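Local atomic coordinates of putative GntR-family transcriptional regulator (Bordetella bronchiseptica RB50, PDB entry 3CNV), a protein that probably regulates transcription as a member of the GntR family, its UTRA domain probably binding a small-molecule effector that modulates DNA binding. Residues Val48-Gln53 against Leu66-Thr71. Sequence-based numbering, arbitrary orientation.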
ATOM      1  N   VAL C  48     -21.885  19.061  -1.006  1.00 17.15           N
ATOM      2  CA  VAL C  48     -21.389  19.799  -2.163  1.00 17.68           C
ATOM      3  C   VAL C  48     -20.917  18.755  -3.146  1.00 17.94           C
ATOM      4  O   VAL C  48     -20.233  17.774  -2.775  1.00 17.57           O
ATOM      5  CB  VAL C  48     -20.173  20.659  -1.823  1.00 18.01           C
ATOM      6  CG1 VAL C  48     -19.665  21.455  -3.127  1.00 18.98           C
ATOM      7  CG2 VAL C  48     -20.494  21.570  -0.704  1.00 19.66           C
ATOM      8  N   THR C  49     -21.284  18.954  -4.393  1.00 17.37           N
ATOM      9  CA  THR C  49     -20.754  18.117  -5.428  1.00 19.13           C
ATOM     10  C   THR C  49     -20.058  18.922  -6.498  1.00 18.93           C
ATOM     11  O   THR C  49     -20.502  19.975  -6.928  1.00 17.50           O
ATOM     12  CB  THR C  49     -21.858  17.181  -6.047  1.00 20.95           C
ATOM     13  OG1 THR C  49     -21.214  16.078  -6.735  1.00 26.42           O
ATOM     14  CG2 THR C  49     -22.799  17.989  -7.005  1.00 18.15           C
ATOM     15  N   ILE C  50     -18.920  18.369  -6.901  1.00 18.82           N
ATOM     16  CA  ILE C  50     -18.122  18.920  -7.967  1.00 17.85           C
ATOM     17  C   ILE C  50     -17.880  17.851  -9.026  1.00 17.97           C
ATOM     18  O   ILE C  50     -17.631  16.670  -8.726  1.00 17.27           O
ATOM     19  CB  ILE C  50     -16.730  19.333  -7.389  1.00 20.34           C
ATOM     20  CG1 ILE C  50     -16.898  20.287  -6.174  1.00 20.30           C
ATOM     21  CG2 ILE C  50     -15.793  19.863  -8.495  1.00 16.87           C
ATOM     22  CD1 ILE C  50     -15.589  20.483  -5.376  1.00 21.59           C
ATOM     23  N   ARG C  51     -18.017  18.266 -10.265  1.00 16.16           N
ATOM     24  CA  ARG C  51     -17.454  17.543 -11.406  1.00 15.20           C
ATOM     25  C   ARG C  51     -16.255  18.269 -11.979  1.00 15.36           C
ATOM     26  O   ARG C  51     -16.291  19.497 -12.227  1.00 14.09           O
ATOM     27  CB  ARG C  51     -18.508  17.318 -12.480  1.00 15.29           C
ATOM     28  CG  ARG C  51     -17.906  16.502 -13.623  1.00 18.11           C
ATOM     29  CD  ARG C  51     -18.882  16.094 -14.617  1.00 21.13           C
ATOM     30  NE  ARG C  51     -19.656  14.975 -14.121  1.00 19.86           N
ATOM     31  CZ  ARG C  51     -20.498  14.308 -14.883  1.00 24.39           C
ATOM     32  NH1 ARG C  51     -20.645  14.677 -16.173  1.00 20.75           N
ATOM     33  NH2 ARG C  51     -21.167  13.278 -14.364  1.00 23.51           N
ATOM     34  N   ARG C  52     -15.167  17.538 -12.179  1.00 15.81           N
ATOM     35  CA  ARG C  52     -14.013  18.160 -12.866  1.00 16.78           C
ATOM     36  C   ARG C  52     -13.364  17.269 -13.893  1.00 16.64           C
ATOM     37  O   ARG C  52     -13.461  16.058 -13.837  1.00 16.46           O
ATOM     38  CB  ARG C  52     -12.978  18.676 -11.867  1.00 17.36           C
ATOM     39  CG  ARG C  52     -12.359  17.736 -11.071  1.00 19.02           C
ATOM     40  CD  ARG C  52     -11.079  17.226 -11.734  1.00 20.78           C
ATOM     41  NE  ARG C  52     -10.462  16.397 -10.746  1.00 20.63           N
ATOM     42  CZ  ARG C  52      -9.638  16.821  -9.801  1.00 18.31           C
ATOM     43  NH1 ARG C  52      -9.222  18.072  -9.800  1.00 20.44           N
ATOM     44  NH2 ARG C  52      -9.176  15.951  -8.913  1.00 15.52           N
ATOM     45  N   GLN C  53     -12.659  17.914 -14.802  1.00 14.56           N
ATOM     46  CA  GLN C  53     -11.871  17.206 -15.806  1.00 14.80           C
ATOM     47  C   GLN C  53     -10.377  17.422 -15.527  1.00 14.47           C
ATOM     48  O   GLN C  53      -9.889  18.547 -15.425  1.00 13.35           O
ATOM     49  CB  GLN C  53     -12.293  17.751 -17.211  1.00 14.71           C
ATOM     50  CG  GLN C  53     -11.624  17.140 -18.477  1.00 14.04           C
ATOM     51  CD  GLN C  53     -11.827  18.006 -19.690  1.00 17.92           C
ATOM     52  OE1 GLN C  53     -11.248  19.057 -19.806  1.00 16.16           O
ATOM     53  NE2 GLN C  53     -12.640  17.542 -20.623  1.00 17.51           N
ATOM     54  N   LEU C  66     -17.207  14.362  -7.314  1.00 14.95           N
ATOM     55  CA  LEU C  66     -16.858  14.387  -5.868  1.00 15.95           C
ATOM     56  C   LEU C  66     -18.095  14.795  -5.097  1.00 16.01           C
ATOM     57  O   LEU C  66     -18.886  15.608  -5.543  1.00 15.89           O
ATOM     58  CB  LEU C  66     -15.782  15.489  -5.585  1.00 18.92           C
ATOM     59  CG  LEU C  66     -14.347  15.512  -6.002  1.00 20.82           C
ATOM     60  CD1 LEU C  66     -14.154  15.764  -7.516  1.00 21.71           C
ATOM     61  CD2 LEU C  66     -13.732  16.571  -5.105  1.00 22.17           C
ATOM     62  N   TRP C  67     -18.203  14.278  -3.892  1.00 15.09           N
ATOM     63  CA  TRP C  67     -19.275  14.647  -2.985  1.00 13.92           C
ATOM     64  C   TRP C  67     -18.593  14.871  -1.615  1.00 13.20           C
ATOM     65  O   TRP C  67     -17.879  14.011  -1.106  1.00 14.43           O
ATOM     66  CB  TRP C  67     -20.290  13.506  -2.828  1.00 14.60           C
ATOM     67  CG  TRP C  67     -21.147  13.197  -4.022  1.00 16.33           C
ATOM     68  CD1 TRP C  67     -22.392  13.674  -4.282  1.00 18.85           C
ATOM     69  CD2 TRP C  67     -20.805  12.353  -5.117  1.00 18.19           C
ATOM     70  NE1 TRP C  67     -22.850  13.169  -5.464  1.00 21.17           N
ATOM     71  CE2 TRP C  67     -21.877  12.368  -6.009  1.00 19.48           C
ATOM     72  CE3 TRP C  67     -19.697  11.579  -5.420  1.00 20.57           C
ATOM     73  CZ2 TRP C  67     -21.876  11.612  -7.192  1.00 23.61           C
ATOM     74  CZ3 TRP C  67     -19.685  10.856  -6.582  1.00 24.28           C
ATOM     75  CH2 TRP C  67     -20.756  10.881  -7.477  1.00 21.71           C
ATOM     76  N   LEU C  68     -18.855  16.008  -1.044  1.00 12.30           N
ATOM     77  CA  LEU C  68     -18.309  16.442   0.230  1.00 12.99           C
ATOM     78  C   LEU C  68     -19.402  16.871   1.216  1.00 14.24           C
ATOM     79  O   LEU C  68     -20.352  17.508   0.842  1.00 11.81           O
ATOM     80  CB  LEU C  68     -17.376  17.600  -0.029  1.00 13.69           C
ATOM     81  CG  LEU C  68     -16.277  17.394  -1.091  1.00 16.27           C
ATOM     82  CD1 LEU C  68     -15.797  18.732  -1.628  1.00 17.97           C
ATOM     83  CD2 LEU C  68     -15.121  16.637  -0.413  1.00 14.25           C
ATOM     84  N   PRO C  69     -19.237  16.530   2.505  1.00 15.85           N
ATOM     85  CA  PRO C  69     -20.282  16.900   3.496  1.00 17.29           C
ATOM     86  C   PRO C  69     -20.467  18.451   3.583  1.00 18.07           C
ATOM     87  O   PRO C  69     -19.511  19.199   3.755  1.00 16.78           O
ATOM     88  CB  PRO C  69     -19.765  16.304   4.786  1.00 17.41           C
ATOM     89  CG  PRO C  69     -18.269  16.023   4.543  1.00 18.67           C
ATOM     90  CD  PRO C  69     -18.073  15.853   3.108  1.00 15.97           C
ATOM     91  N   GLY C  70     -21.691  18.910   3.375  1.00 20.05           N
ATOM     92  CA  GLY C  70     -21.972  20.357   3.264  1.00 22.08           C
ATOM     93  C   GLY C  70     -21.423  21.057   4.495  1.00 24.63           C
ATOM     94  O   GLY C  70     -20.849  22.128   4.411  1.00 26.63           O
ATOM     95  N   THR C  71     -21.544  20.365   5.614  1.00 26.49           N
ATOM     96  CA  THR C  71     -21.192  20.871   6.935  1.00 28.86           C
ATOM     97  C   THR C  71     -19.780  21.409   6.948  1.00 29.04           C
ATOM     98  O   THR C  71     -19.564  22.566   7.250  1.00 31.55           O
ATOM     99  CB  THR C  71     -21.349  19.771   8.047  1.00 29.93           C
ATOM    100  OG1 THR C  71     -20.524  18.600   7.768  1.00 31.72           O
ATOM    101  CG2 THR C  71     -22.826  19.354   8.199  1.00 30.66           C
TER
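V48 and I50 pair with L68 and L66 as two hydrogen-bonded pairs of the antiparallel hairpin formed by strands 46-56 and 59-69, with T49 facing W67 at the non-hydrogen-bonded position between them. Two backbone bonds join V48 and L68: V48 N to L68 O at 2.9 Å and L68 N to V48 O at 2.8 Å. At the other pair, L66 N donates to I50 O at 2.7 Å, and I50 N returns a longer bond of 3.1 Å to L66 O.

That same L66 carbonyl oxygen also accepts from the T49 hydroxyl, OG1 to O 2.7 Å. With OG1 anti to the backbone N (chi1 -161°), the hydroxyl turns across to L66, and it reaches the oxygen from the opposite face of the carbonyl plane to I50 N. Two donors thus grip this acceptor. T49 OG1 also sits over one face of the W67 indole, 3.5 Å above its plane and offset toward the rim, as the two side chains run side by side.

Apolar contacts occupy the other face of the sheet, where I50 CD1 approaches L68 CD1 at 4.1 Å and L66 CD2 at 4.3 Å.

The hairpin lies inside the six-stranded antiparallel sheet of the UTRA domain, between strands 20-30 and 141-150. Helix 88-96 packs on the face bearing L66 and L68, bringing F92 against both leucines.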